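Local atomic coordinates of Alpha/beta hydrolase fold protein (Ochrobactrum, PDB entry 4G9E), a protein that hydrolyses the lactone ring of N-acyl homoserine lactones, bacterial quorum-sensing signals, and probably acts as an ester-bond hydrolase of the alpha/beta class. Residues 144-149 with 158-163; 99-104 with 249-254; 66-69 with 74-77. One frame throughout, in Å; residues are numbered along the deposited sequence. Where two conformers were deposited one is given.

Interaction 1. Residues 144-149 with 158-163. With C4L (N-butanoyl-L-homoserine), chain C.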
ATOM      1  N   MET A 144       4.954  -7.050 -14.592  1.00 16.39           N
ATOM      2  CA  MET A 144       5.478  -7.558 -13.333  1.00 16.43           C
ATOM      3  C   MET A 144       7.001  -7.459 -13.328  1.00 17.76           C
ATOM      4  O   MET A 144       7.616  -7.157 -12.304  1.00 18.45           O
ATOM      5  CB  MET A 144       5.038  -9.009 -13.124  1.00 17.47           C
ATOM      6  CG  MET A 144       5.509  -9.619 -11.821  1.00 17.50           C
ATOM      7  SD  MET A 144       4.758  -8.844 -10.380  1.00 18.23           S
ATOM      8  CE  MET A 144       6.040  -9.119  -9.167  1.00 20.16           C
ATOM      9  N   ALA A 145       7.603  -7.705 -14.487  1.00 18.48           N
ATOM     10  CA  ALA A 145       9.050  -7.653 -14.635  1.00 18.95           C
ATOM     11  C   ALA A 145       9.601  -6.246 -14.402  1.00 18.81           C
ATOM     12  O   ALA A 145      10.748  -6.080 -13.995  1.00 22.67           O
ATOM     13  CB  ALA A 145       9.456  -8.163 -16.010  1.00 20.45           C
ATOM     14  N   LEU A 146       8.780  -5.235 -14.666  1.00 15.82           N
ATOM     15  CA  LEU A 146       9.196  -3.842 -14.513  1.00 14.40           C
ATOM     16  C   LEU A 146       9.289  -3.390 -13.053  1.00 14.38           C
ATOM     17  O   LEU A 146       9.928  -2.383 -12.760  1.00 14.39           O
ATOM     18  CB  LEU A 146       8.245  -2.910 -15.268  1.00 14.72           C
ATOM     19  CG  LEU A 146       8.286  -3.001 -16.793  1.00 16.33           C
ATOM     20  CD1 LEU A 146       7.229  -2.089 -17.396  1.00 16.80           C
ATOM     21  CD2 LEU A 146       9.668  -2.645 -17.319  1.00 17.58           C
ATOM     22  N   ALA A 147       8.636  -4.118 -12.149  1.00 14.52           N
ATOM     23  CA  ALA A 147       8.602  -3.739 -10.734  1.00 14.34           C
ATOM     24  C   ALA A 147       9.994  -3.517 -10.136  1.00 13.20           C
ATOM     25  O   ALA A 147      10.173  -2.675  -9.256  1.00 12.82           O
ATOM     26  CB  ALA A 147       7.831  -4.772  -9.918  1.00 15.60           C
ATOM     27  N   GLY A 148      10.973  -4.275 -10.621  1.00 13.61           N
ATOM     28  CA  GLY A 148      12.335  -4.184 -10.124  1.00 13.97           C
ATOM     29  C   GLY A 148      13.332  -3.622 -11.115  1.00 14.15           C
ATOM     30  O   GLY A 148      14.538  -3.756 -10.926  1.00 15.09           O
ATOM     31  N   GLN A 149      12.831  -2.990 -12.171  1.00 13.82           N
ATOM     32  CA  GLN A 149      13.690  -2.446 -13.218  1.00 14.79           C
ATOM     33  C   GLN A 149      13.966  -0.965 -12.982  1.00 13.90           C
ATOM     34  O   GLN A 149      13.039  -0.164 -12.912  1.00 14.83           O
ATOM     35  CB  GLN A 149      13.042  -2.644 -14.586  1.00 16.86           C
ATOM     36  CG  GLN A 149      13.881  -2.154 -15.758  1.00 18.25           C
ATOM     37  CD  GLN A 149      13.290  -2.572 -17.085  1.00 20.35           C
ATOM     38  OE1 GLN A 149      13.090  -3.761 -17.333  1.00 22.60           O
ATOM     39  NE2 GLN A 149      12.980  -1.599 -17.934  1.00 20.51           N
ATOM     40  N   GLU A 158       4.417   4.021 -19.553  1.00 17.54           N
ATOM     41  CA  GLU A 158       3.016   3.886 -19.918  1.00 17.62           C
ATOM     42  C   GLU A 158       2.474   2.497 -19.596  1.00 16.06           C
ATOM     43  O   GLU A 158       1.390   2.365 -19.019  1.00 15.97           O
ATOM     44  CB  GLU A 158       2.796   4.203 -21.395  1.00 18.72           C
ATOM     45  CG  GLU A 158       1.352   3.994 -21.785  1.00 20.10           C
ATOM     46  CD  GLU A 158       1.016   4.514 -23.159  1.00 22.50           C
ATOM     47  OE1 GLU A 158       1.908   5.053 -23.847  1.00 24.22           O
ATOM     48  OE2 GLU A 158      -0.157   4.380 -23.544  1.00 22.34           O
ATOM     49  N   SER A 159       3.228   1.456 -19.940  1.00 16.07           N
ATOM     50  CA  SER A 159       2.762   0.099 -19.690  0.85 16.14           C
ATOM     51  C   SER A 159       2.587  -0.154 -18.199  1.00 15.64           C
ATOM     52  O   SER A 159       1.581  -0.723 -17.777  1.00 15.54           O
ATOM     53  CB  SER A 159       3.707  -0.940 -20.291  0.85 16.88           C
ATOM     54  OG  SER A 159       3.062  -2.198 -20.396  0.85 18.65           O
ATOM     55  N   TYR A 160       3.569   0.267 -17.404  1.00 14.79           N
ATOM     56  CA  TYR A 160       3.492   0.063 -15.964  1.00 14.18           C
ATOM     57  C   TYR A 160       2.349   0.866 -15.352  1.00 14.01           C
ATOM     58  O   TYR A 160       1.600   0.351 -14.525  1.00 14.02           O
ATOM     59  CB  TYR A 160       4.823   0.395 -15.274  1.00 14.60           C
ATOM     60  CG  TYR A 160       4.947  -0.241 -13.906  1.00 13.65           C
ATOM     61  CD1 TYR A 160       5.003  -1.621 -13.773  1.00 13.79           C
ATOM     62  CD2 TYR A 160       4.991   0.530 -12.749  1.00 14.40           C
ATOM     63  CE1 TYR A 160       5.102  -2.218 -12.538  1.00 14.40           C
ATOM     64  CE2 TYR A 160       5.098  -0.066 -11.496  1.00 13.64           C
ATOM     65  CZ  TYR A 160       5.149  -1.440 -11.404  1.00 13.95           C
ATOM     66  OH  TYR A 160       5.244  -2.044 -10.174  1.00 14.71           O
ATOM     67  N   ALA A 161       2.223   2.128 -15.749  1.00 13.69           N
ATOM     68  CA  ALA A 161       1.156   2.981 -15.231  1.00 14.01           C
ATOM     69  C   ALA A 161      -0.217   2.415 -15.563  1.00 13.48           C
ATOM     70  O   ALA A 161      -1.117   2.379 -14.714  1.00 13.37           O
ATOM     71  CB  ALA A 161       1.289   4.390 -15.777  1.00 15.08           C
ATOM     72  N   ARG A 162      -0.391   1.982 -16.807  1.00 13.44           N
ATOM     73  CA  ARG A 162      -1.685   1.460 -17.222  1.00 13.27           C
ATOM     74  C   ARG A 162      -2.033   0.163 -16.494  1.00 12.72           C
ATOM     75  O   ARG A 162      -3.166  -0.025 -16.070  1.00 13.75           O
ATOM     76  CB  ARG A 162      -1.734   1.268 -18.739  1.00 14.44           C
ATOM     77  CG  ARG A 162      -1.793   2.577 -19.508  1.00 14.95           C
ATOM     78  CD  ARG A 162      -2.051   2.337 -20.984  1.00 16.22           C
ATOM     79  NE  ARG A 162      -2.120   3.588 -21.740  1.00 16.91           N
ATOM     80  CZ  ARG A 162      -3.198   4.359 -21.830  1.00 18.56           C
ATOM     81  NH1 ARG A 162      -4.317   4.007 -21.214  1.00 18.94           N
ATOM     82  NH2 ARG A 162      -3.160   5.481 -22.539  1.00 20.08           N
ATOM     83  N   SER A 163      -1.059  -0.728 -16.344  0.83 12.98           N
ATOM     84  CA  SER A 163      -1.332  -2.019 -15.720  0.83 13.33           C
ATOM     85  C   SER A 163      -1.538  -1.909 -14.208  0.83 12.32           C
ATOM     86  O   SER A 163      -2.392  -2.587 -13.643  0.83 13.27           O
ATOM     87  CB  SER A 163      -0.227  -3.026 -16.041  0.83 14.63           C
ATOM     88  OG  SER A 163       1.031  -2.563 -15.590  0.83 15.16           O
TER
HETATM   89  O1  C4L C 301       1.869  -2.108  -7.686  0.72  9.92           O
HETATM   90  C4  C4L C 301       2.843  -2.471  -6.984  0.85  9.36           C
HETATM   91  O2  C4L C 301       3.185  -1.892  -5.928  0.85  8.67           O
HETATM   92  C3  C4L C 301       3.675  -3.650  -7.432  0.91 10.65           C
HETATM   93  C2  C4L C 301       2.864  -4.604  -8.318  0.84 11.51           C
HETATM   94  C1  C4L C 301       3.754  -5.505  -9.159  0.63 12.25           C
HETATM   95  O3  C4L C 301       4.384  -4.742 -10.201  0.69 12.69           O
HETATM   96  N1  C4L C 301       4.201  -4.423  -6.301  0.94 10.48           N
HETATM   97  C5  C4L C 301       5.483  -4.366  -5.927  0.91  9.72           C
HETATM   98  O4  C4L C 301       6.323  -3.683  -6.499  0.84  9.91           O
HETATM   99  C6  C4L C 301       5.884  -5.216  -4.743  1.00 10.69           C
HETATM  100  C7  C4L C 301       7.154  -5.988  -5.084  0.65 12.02           C
HETATM  101  C8  C4L C 301       6.943  -6.992  -6.211  0.71 12.15           C
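L146 and A147 both meet helix 158-163 at a single residue, Y160, the one residue of that segment with atoms in contact range of 144-149. Earlier in the helix, E158 OE2 accepts R162 NE at 2.8 Å, a salt bridge spanning one helical turn. The bond uses the anti lone pair of OE2 and is fairly straight (N-H...O 162°), with the oxygen close to the guanidinium plane.

The CB bond of Y160 points toward 144-149. With CG anti to the backbone N (chi1 -160°), its ring extends past L146 and A147 toward the ligand, both approaching it obliquely. L146 lies alongside, the two side chains sliding past each other in opposite directions, with L146 CB 3.8 Å from Y160 CD1 and L146 CD1 4.1 Å from Y160 CB. Further along the ring, A147 CB sits 3.8 Å from Y160 OH. Both segments belong to a helical insertion between strands 120-124 and 211-216 that probably corresponds to the cap of alpha/beta hydrolases, and here it reaches the bound product. Y160 OH and the hydroxyl O3 of N-butanoyl-L-homoserine are hydrogen-bonded at 2.8 Å, O3 lying near the ring plane at its edge. A147 CB also approaches O3, at 3.5 Å. M144, bent at chi2 (66°), lies along the ligand, its SD 3.7 Å from C1 and its CE 3.8 Å from C8 of the butanoyl chain. The carbonyl of A147 is bonded to N33 ND2, a tie between this loop and another part of the pocket.

Beyond Y160, A161 packs against helix 171-179.

Interaction 2. Residues 99-104 with 249-254. With C4L (N-butanoyl-L-homoserine), chain C.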
ATOM      1  N   PHE A  99      -4.212   0.947   5.349  1.00  6.80           N
ATOM      2  CA  PHE A  99      -4.525   0.347   4.066  1.00  7.13           C
ATOM      3  C   PHE A  99      -3.264   0.400   3.214  1.00  7.03           C
ATOM      4  O   PHE A  99      -2.712   1.476   2.997  1.00  7.60           O
ATOM      5  CB  PHE A  99      -5.653   1.097   3.342  1.00  7.91           C
ATOM      6  CG  PHE A  99      -5.796   0.675   1.914  1.00  7.32           C
ATOM      7  CD1 PHE A  99      -6.348  -0.554   1.610  1.00  7.83           C
ATOM      8  CD2 PHE A  99      -5.289   1.456   0.880  1.00  8.77           C
ATOM      9  CE1 PHE A  99      -6.440  -0.984   0.296  1.00  8.47           C
ATOM     10  CE2 PHE A  99      -5.381   1.032  -0.438  1.00  9.11           C
ATOM     11  CZ  PHE A  99      -5.953  -0.188  -0.727  1.00  8.95           C
ATOM     12  N   GLY A 100      -2.821  -0.750   2.719  1.00  6.28           N
ATOM     13  CA  GLY A 100      -1.646  -0.786   1.867  1.00  6.73           C
ATOM     14  C   GLY A 100      -1.976  -1.345   0.502  1.00  6.79           C
ATOM     15  O   GLY A 100      -2.521  -2.447   0.389  1.00  7.16           O
ATOM     16  N   TRP A 101      -1.626  -0.579  -0.524  1.00  6.86           N
ATOM     17  CA  TRP A 101      -1.841  -0.972  -1.907  1.00  6.97           C
ATOM     18  C   TRP A 101      -0.550  -1.537  -2.492  1.00  6.38           C
ATOM     19  O   TRP A 101       0.407  -0.795  -2.731  1.00  7.25           O
ATOM     20  CB  TRP A 101      -2.302   0.230  -2.732  1.00  7.94           C
ATOM     21  CG  TRP A 101      -2.448  -0.079  -4.184  1.00  7.56           C
ATOM     22  CD1 TRP A 101      -2.932  -1.234  -4.732  1.00  8.42           C
ATOM     23  CD2 TRP A 101      -2.083   0.768  -5.275  1.00  7.87           C
ATOM     24  NE1 TRP A 101      -2.882  -1.152  -6.109  1.00  8.84           N
ATOM     25  CE2 TRP A 101      -2.374   0.070  -6.464  1.00  8.69           C
ATOM     26  CE3 TRP A 101      -1.564   2.060  -5.360  1.00  8.34           C
ATOM     27  CZ2 TRP A 101      -2.149   0.620  -7.726  1.00  8.74           C
ATOM     28  CZ3 TRP A 101      -1.337   2.602  -6.613  1.00  9.06           C
ATOM     29  CH2 TRP A 101      -1.623   1.882  -7.778  1.00  9.26           C
ATOM     30  N   SER A 102      -0.546  -2.852  -2.717  1.00  7.64           N
ATOM     31  CA  SER A 102       0.488  -3.551  -3.456  1.00  8.29           C
ATOM     32  C   SER A 102       1.818  -3.440  -2.709  1.00  7.61           C
ATOM     33  O   SER A 102       1.913  -3.977  -1.617  1.00  7.57           O
ATOM     34  CB  SER A 102       0.522  -3.083  -4.909  1.00  9.85           C
ATOM     35  OG  SER A 102       1.201  -4.049  -5.693  1.00 10.80           O
ATOM     36  N   LEU A 103       2.839  -2.771  -3.245  1.00  7.79           N
ATOM     37  CA  LEU A 103       4.029  -2.499  -2.434  1.00  7.86           C
ATOM     38  C   LEU A 103       3.617  -1.955  -1.064  1.00  6.97           C
ATOM     39  O   LEU A 103       4.189  -2.325  -0.041  1.00  7.03           O
ATOM     40  CB  LEU A 103       4.938  -1.510  -3.155  1.00  7.80           C
ATOM     41  CG  LEU A 103       6.100  -0.931  -2.348  1.00  8.65           C
ATOM     42  CD1 LEU A 103       7.067  -2.022  -1.892  1.00  9.87           C
ATOM     43  CD2 LEU A 103       6.834   0.139  -3.154  1.00  9.59           C
ATOM     44  N   GLY A 104       2.626  -1.071  -1.038  1.00  6.97           N
ATOM     45  CA  GLY A 104       2.145  -0.520   0.219  1.00  6.71           C
ATOM     46  C   GLY A 104       1.592  -1.549   1.194  1.00  6.35           C
ATOM     47  O   GLY A 104       1.697  -1.377   2.414  1.00  6.80           O
ATOM     48  N   ALA A 249      -6.197  -2.030  -8.940  1.00  8.79           N
ATOM     49  CA  ALA A 249      -6.447  -0.805  -8.189  1.00  8.06           C
ATOM     50  C   ALA A 249      -7.942  -0.580  -7.971  1.00  8.06           C
ATOM     51  O   ALA A 249      -8.498   0.428  -8.420  1.00  8.31           O
ATOM     52  CB  ALA A 249      -5.837   0.388  -8.898  1.00  9.42           C
ATOM     53  N   PRO A 250      -8.610  -1.504  -7.264  1.00  8.32           N
ATOM     54  CA  PRO A 250     -10.067  -1.387  -7.138  1.00  8.75           C
ATOM     55  C   PRO A 250     -10.531  -0.107  -6.442  1.00  8.48           C
ATOM     56  O   PRO A 250     -11.665   0.307  -6.655  1.00  8.98           O
ATOM     57  CB  PRO A 250     -10.458  -2.629  -6.334  1.00  9.98           C
ATOM     58  CG  PRO A 250      -9.170  -3.074  -5.658  1.00  9.70           C
ATOM     59  CD  PRO A 250      -8.097  -2.740  -6.650  1.00  9.07           C
ATOM     60  N   PHE A 251      -9.682   0.498  -5.616  1.00  7.98           N
ATOM     61  CA  PHE A 251     -10.027   1.741  -4.936  1.00  8.19           C
ATOM     62  C   PHE A 251     -10.283   2.895  -5.911  1.00  8.06           C
ATOM     63  O   PHE A 251     -10.962   3.854  -5.556  1.00  9.08           O
ATOM     64  CB  PHE A 251      -8.935   2.113  -3.928  1.00  8.94           C
ATOM     65  CG  PHE A 251      -7.595   2.284  -4.565  1.00  8.27           C
ATOM     66  CD1 PHE A 251      -7.247   3.500  -5.130  1.00  8.62           C
ATOM     67  CD2 PHE A 251      -6.705   1.218  -4.667  1.00  8.20           C
ATOM     68  CE1 PHE A 251      -6.036   3.661  -5.767  1.00  9.44           C
ATOM     69  CE2 PHE A 251      -5.495   1.373  -5.320  1.00  8.52           C
ATOM     70  CZ  PHE A 251      -5.159   2.597  -5.865  1.00  9.03           C
ATOM     71  N   ARG A 252      -9.745   2.810  -7.131  1.00  8.13           N
ATOM     72  CA  ARG A 252     -10.042   3.813  -8.158  1.00  8.71           C
ATOM     73  C   ARG A 252     -10.872   3.252  -9.321  1.00  8.38           C
ATOM     74  O   ARG A 252     -11.601   3.994  -9.977  1.00  9.96           O
ATOM     75  CB  ARG A 252      -8.770   4.502  -8.676  1.00  8.84           C
ATOM     76  CG  ARG A 252      -7.809   3.595  -9.439  1.00  9.12           C
ATOM     77  CD  ARG A 252      -6.469   4.285  -9.786  1.00  9.98           C
ATOM     78  NE  ARG A 252      -6.683   5.535 -10.511  1.00 10.11           N
ATOM     79  CZ  ARG A 252      -6.938   5.607 -11.815  1.00 10.00           C
ATOM     80  NH1 ARG A 252      -6.960   4.499 -12.548  1.00 10.75           N
ATOM     81  NH2 ARG A 252      -7.172   6.786 -12.384  1.00 11.02           N
ATOM     82  N   GLU A 253     -10.763   1.949  -9.570  1.00  8.61           N
ATOM     83  CA  GLU A 253     -11.489   1.296 -10.655  0.61  9.53           C
ATOM     84  C   GLU A 253     -12.954   1.069 -10.290  1.00  9.03           C
ATOM     85  O   GLU A 253     -13.837   1.132 -11.149  1.00  9.62           O
ATOM     86  CB  GLU A 253     -10.827  -0.043 -10.996  0.61 10.22           C
ATOM     87  CG  GLU A 253      -9.425   0.072 -11.587  0.61 11.22           C
ATOM     88  CD  GLU A 253      -8.702  -1.267 -11.669  0.61 11.84           C
ATOM     89  OE1 GLU A 253      -8.551  -1.944 -10.634  0.61 11.29           O
ATOM     90  OE2 GLU A 253      -8.274  -1.645 -12.777  0.61 14.51           O
ATOM     91  N   ALA A 254     -13.199   0.791  -9.014  1.00  8.75           N
ATOM     92  CA  ALA A 254     -14.535   0.514  -8.512  1.00  9.34           C
ATOM     93  C   ALA A 254     -14.699   1.145  -7.137  1.00  8.41           C
ATOM     94  O   ALA A 254     -14.850   0.439  -6.137  1.00  9.34           O
ATOM     95  CB  ALA A 254     -14.754  -0.978  -8.429  1.00 11.00           C
TER
HETATM   96  O1  C4L C 301       1.869  -2.108  -7.686  0.72  9.92           O
HETATM   97  C4  C4L C 301       2.843  -2.471  -6.984  0.85  9.36           C
HETATM   98  O2  C4L C 301       3.185  -1.892  -5.928  0.85  8.67           O
HETATM   99  C3  C4L C 301       3.675  -3.650  -7.432  0.91 10.65           C
HETATM  100  C2  C4L C 301       2.864  -4.604  -8.318  0.84 11.51           C
HETATM  101  C1  C4L C 301       3.754  -5.505  -9.159  0.63 12.25           C
HETATM  102  O3  C4L C 301       4.384  -4.742 -10.201  0.69 12.69           O
HETATM  103  N1  C4L C 301       4.201  -4.423  -6.301  0.94 10.48           N
HETATM  104  C5  C4L C 301       5.483  -4.366  -5.927  0.91  9.72           C
HETATM  105  O4  C4L C 301       6.323  -3.683  -6.499  0.84  9.91           O
HETATM  106  C6  C4L C 301       5.884  -5.216  -4.743  1.00 10.69           C
HETATM  107  C7  C4L C 301       7.154  -5.988  -5.084  0.65 12.02           C
HETATM  108  C8  C4L C 301       6.943  -6.992  -6.211  0.71 12.15           C
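W101, the second residue of a G100-W101-S102-L103-G104 sequence that fits the GxSxG nucleophile elbow, takes the edge of F251 on one face of its indole. The evidence for a T-shaped (edge-to-face) pair is direct: the planes stand at 73°, and the centroids of the F251 ring and the W101 five-membered ring are 4.7 Å apart. F251 CE2 lies over one indole face, 3.5 Å from W101 CD2, while F251 CZ reaches the six-membered ring, 3.7 Å from W101 CE3. What sends the F251 ring to the indole is its first torsion (chi1 59°), with CG between the backbone N and the carbonyl carbon. A249 adds its methyl beside the same indole, CB lying 3.9 Å from W101 CZ2, and F99 CZ touches F251 CD2 more loosely, at 4.3 Å.

The polar end of the indole is also held: NE1 is hydrogen-bonded to the carbonyl of H248, the residue just before A249, whose own NE2 bonds the ligand. Helix 250-253 and strand 97-101 are thus joined beside the bound ligand, next to the probable nucleophile S102.

S102 occupies the strained turn with positive phi, and a side chain at G100 would run into the G104 carbonyl. S102 OG lies 2.9 Å from each of the ligand carboxylate oxygens O1 and O2. L103 N donates to carboxylate O2 at 2.8 Å along a nearly straight line (165°), as would the N-H following the nucleophile in an oxyanion hole, if S102 plays that part. S102, H248 and E219 are placed as a probable Ser-His-acid triad of the alpha/beta hydrolases, S102 at its elbow.

Interaction 3. Residues 66-69 with 74-77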
ATOM      1  N   THR A  66      10.988  13.866  -1.527  1.00 11.69           N
ATOM      2  CA  THR A  66      12.326  13.861  -2.100  1.00 11.92           C
ATOM      3  C   THR A  66      12.795  12.431  -2.273  1.00 11.22           C
ATOM      4  O   THR A  66      12.234  11.499  -1.685  1.00 11.98           O
ATOM      5  CB  THR A  66      13.356  14.613  -1.221  1.00 13.43           C
ATOM      6  OG1 THR A  66      13.451  13.993   0.067  1.00 13.36           O
ATOM      7  CG2 THR A  66      12.966  16.074  -1.056  1.00 15.17           C
ATOM      8  N   ASP A  67      13.818  12.250  -3.095  1.00 11.15           N
ATOM      9  CA  ASP A  67      14.520  10.981  -3.090  1.00 11.95           C
ATOM     10  C   ASP A  67      15.055  10.736  -1.681  1.00 12.99           C
ATOM     11  O   ASP A  67      15.205  11.665  -0.888  1.00 14.05           O
ATOM     12  CB  ASP A  67      15.651  10.984  -4.120  1.00 13.27           C
ATOM     13  CG  ASP A  67      15.141  10.969  -5.550  1.00 14.00           C
ATOM     14  OD1 ASP A  67      13.928  10.723  -5.760  1.00 14.36           O
ATOM     15  OD2 ASP A  67      15.961  11.186  -6.467  1.00 16.39           O
ATOM     16  N   ALA A  68      15.316   9.478  -1.359  1.00 11.60           N
ATOM     17  CA  ALA A  68      15.842   9.127  -0.046  1.00 11.20           C
ATOM     18  C   ALA A  68      17.208   9.755   0.192  1.00 11.90           C
ATOM     19  O   ALA A  68      18.053   9.788  -0.703  1.00 13.48           O
ATOM     20  CB  ALA A  68      15.945   7.624   0.082  1.00 11.46           C
ATOM     21  N   ILE A  69      17.434  10.222   1.415  1.00 11.59           N
ATOM     22  CA  ILE A  69      18.763  10.658   1.827  1.00 12.29           C
ATOM     23  C   ILE A  69      19.748   9.504   1.638  1.00 12.11           C
ATOM     24  O   ILE A  69      20.870   9.700   1.168  1.00 13.57           O
ATOM     25  CB  ILE A  69      18.752  11.130   3.294  1.00 13.23           C
ATOM     26  CG1 ILE A  69      18.013  12.466   3.408  1.00 13.73           C
ATOM     27  CG2 ILE A  69      20.175  11.265   3.828  1.00 14.97           C
ATOM     28  CD1 ILE A  69      17.764  12.909   4.834  1.00 15.22           C
ATOM     29  N   SER A  74      16.520   3.256   2.861  1.00 10.17           N
ATOM     30  CA  SER A  74      15.100   3.566   2.691  1.00  9.86           C
ATOM     31  C   SER A  74      14.334   2.698   1.701  1.00  8.98           C
ATOM     32  O   SER A  74      13.149   2.419   1.912  1.00  9.41           O
ATOM     33  CB  SER A  74      14.935   5.028   2.277  1.00 11.75           C
ATOM     34  OG  SER A  74      15.437   5.896   3.268  1.00 13.35           O
ATOM     35  N   TYR A  75      14.987   2.314   0.608  1.00  8.69           N
ATOM     36  CA  TYR A  75      14.274   1.697  -0.504  1.00  8.98           C
ATOM     37  C   TYR A  75      14.174   0.185  -0.326  1.00  8.34           C
ATOM     38  O   TYR A  75      14.880  -0.589  -0.980  1.00  9.65           O
ATOM     39  CB  TYR A  75      14.949   2.040  -1.826  1.00  9.10           C
ATOM     40  CG  TYR A  75      14.922   3.502  -2.219  1.00  9.25           C
ATOM     41  CD1 TYR A  75      13.933   4.369  -1.764  1.00  9.18           C
ATOM     42  CD2 TYR A  75      15.871   4.000  -3.101  1.00  9.36           C
ATOM     43  CE1 TYR A  75      13.914   5.697  -2.169  1.00  9.76           C
ATOM     44  CE2 TYR A  75      15.858   5.314  -3.512  1.00  9.86           C
ATOM     45  CZ  TYR A  75      14.871   6.161  -3.049  1.00  9.14           C
ATOM     46  OH  TYR A  75      14.836   7.480  -3.440  1.00 10.34           O
ATOM     47  N   SER A  76      13.306  -0.220   0.591  1.00  8.14           N
ATOM     48  CA  SER A  76      13.020  -1.624   0.830  1.00  7.52           C
ATOM     49  C   SER A  76      11.702  -1.678   1.569  1.00  6.97           C
ATOM     50  O   SER A  76      11.282  -0.692   2.170  1.00  7.22           O
ATOM     51  CB  SER A  76      14.113  -2.285   1.672  1.00  9.01           C
ATOM     52  OG  SER A  76      14.089  -1.794   3.002  1.00  9.37           O
ATOM     53  N   MET A  77      11.048  -2.826   1.547  1.00  7.25           N
ATOM     54  CA  MET A  77       9.779  -2.924   2.247  1.00  7.56           C
ATOM     55  C   MET A  77       9.915  -2.537   3.725  1.00  7.43           C
ATOM     56  O   MET A  77       9.086  -1.804   4.265  1.00  7.97           O
ATOM     57  CB  MET A  77       9.182  -4.314   2.058  1.00  7.74           C
ATOM     58  CG  MET A  77       8.707  -4.533   0.627  1.00  7.85           C
ATOM     59  SD  MET A  77       8.559  -6.265   0.232  1.00  8.40           S
ATOM     60  CE  MET A  77       7.850  -6.157  -1.412  1.00  9.67           C
TER
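Y75 lies across the 66-69 loop with its hydroxyl end against the D67-A68 peptide, and the contact turns on how that ring is placed. Its CG stands beside the backbone N and anti to the carbonyl carbon (chi1 -65°), which carries the hydroxyl end closer to 66-69 than the start of the side chain suggests. A68 N then donates to Y75 OH at 2.9 Å, almost perfectly in line (175°). The methyl of A68 approaches the ring obliquely, CB lying 3.6 Å from Y75 CE1; it also meets S74, the two CB atoms 3.5 Å apart. A68 therefore offers its N-H to the tyrosine oxygen and its methyl to both residues of 74-75.

D67 crosses the tyrosine at a slant, its carboxylate plane turned 80° from the ring and its CB 3.7 Å from Y75 OH. The acid's charge is directed elsewhere: OD1 forms a salt bridge with R179. Y75 OH has a second partner in D181 OD2, so the phenol links the loop to the region just before helix 182-194. A phenylalanine here would probably leave both the A68 N-H and the D181 carboxylate without this mate.

The inverse gamma turn at Y75, closed weakly by S76 N and S74 O, and the S76 N-cap (OG to G79 N) lead from short helix 71-74 into helix 77-91 of the alpha/beta hydrolase fold.

How the interactions relate
Interaction 2 is the most central, about 7 Å from its centre to that of the chain, and joins strand 97-101 of the main sheet to helix 250-253 by aromatic packing. Interactions 1 and 3 sit further out, about 16 and 15 Å, though their touching residues are mostly buried as well. Interaction 1, in the probable cap, combines apolar packing with a hydroxyl directed at the ligand; interaction 3 bridges two loops with a backbone-to-phenol hydrogen bond. Interaction 1 meets the ligand at its hydroxyl and acyl ends, interaction 2 at the carboxylate. No helix or strand is shared, but interaction 3 leads into helix 77-91, whose M77 CG packs 3.9 Å from L103 CD1 of interaction 2.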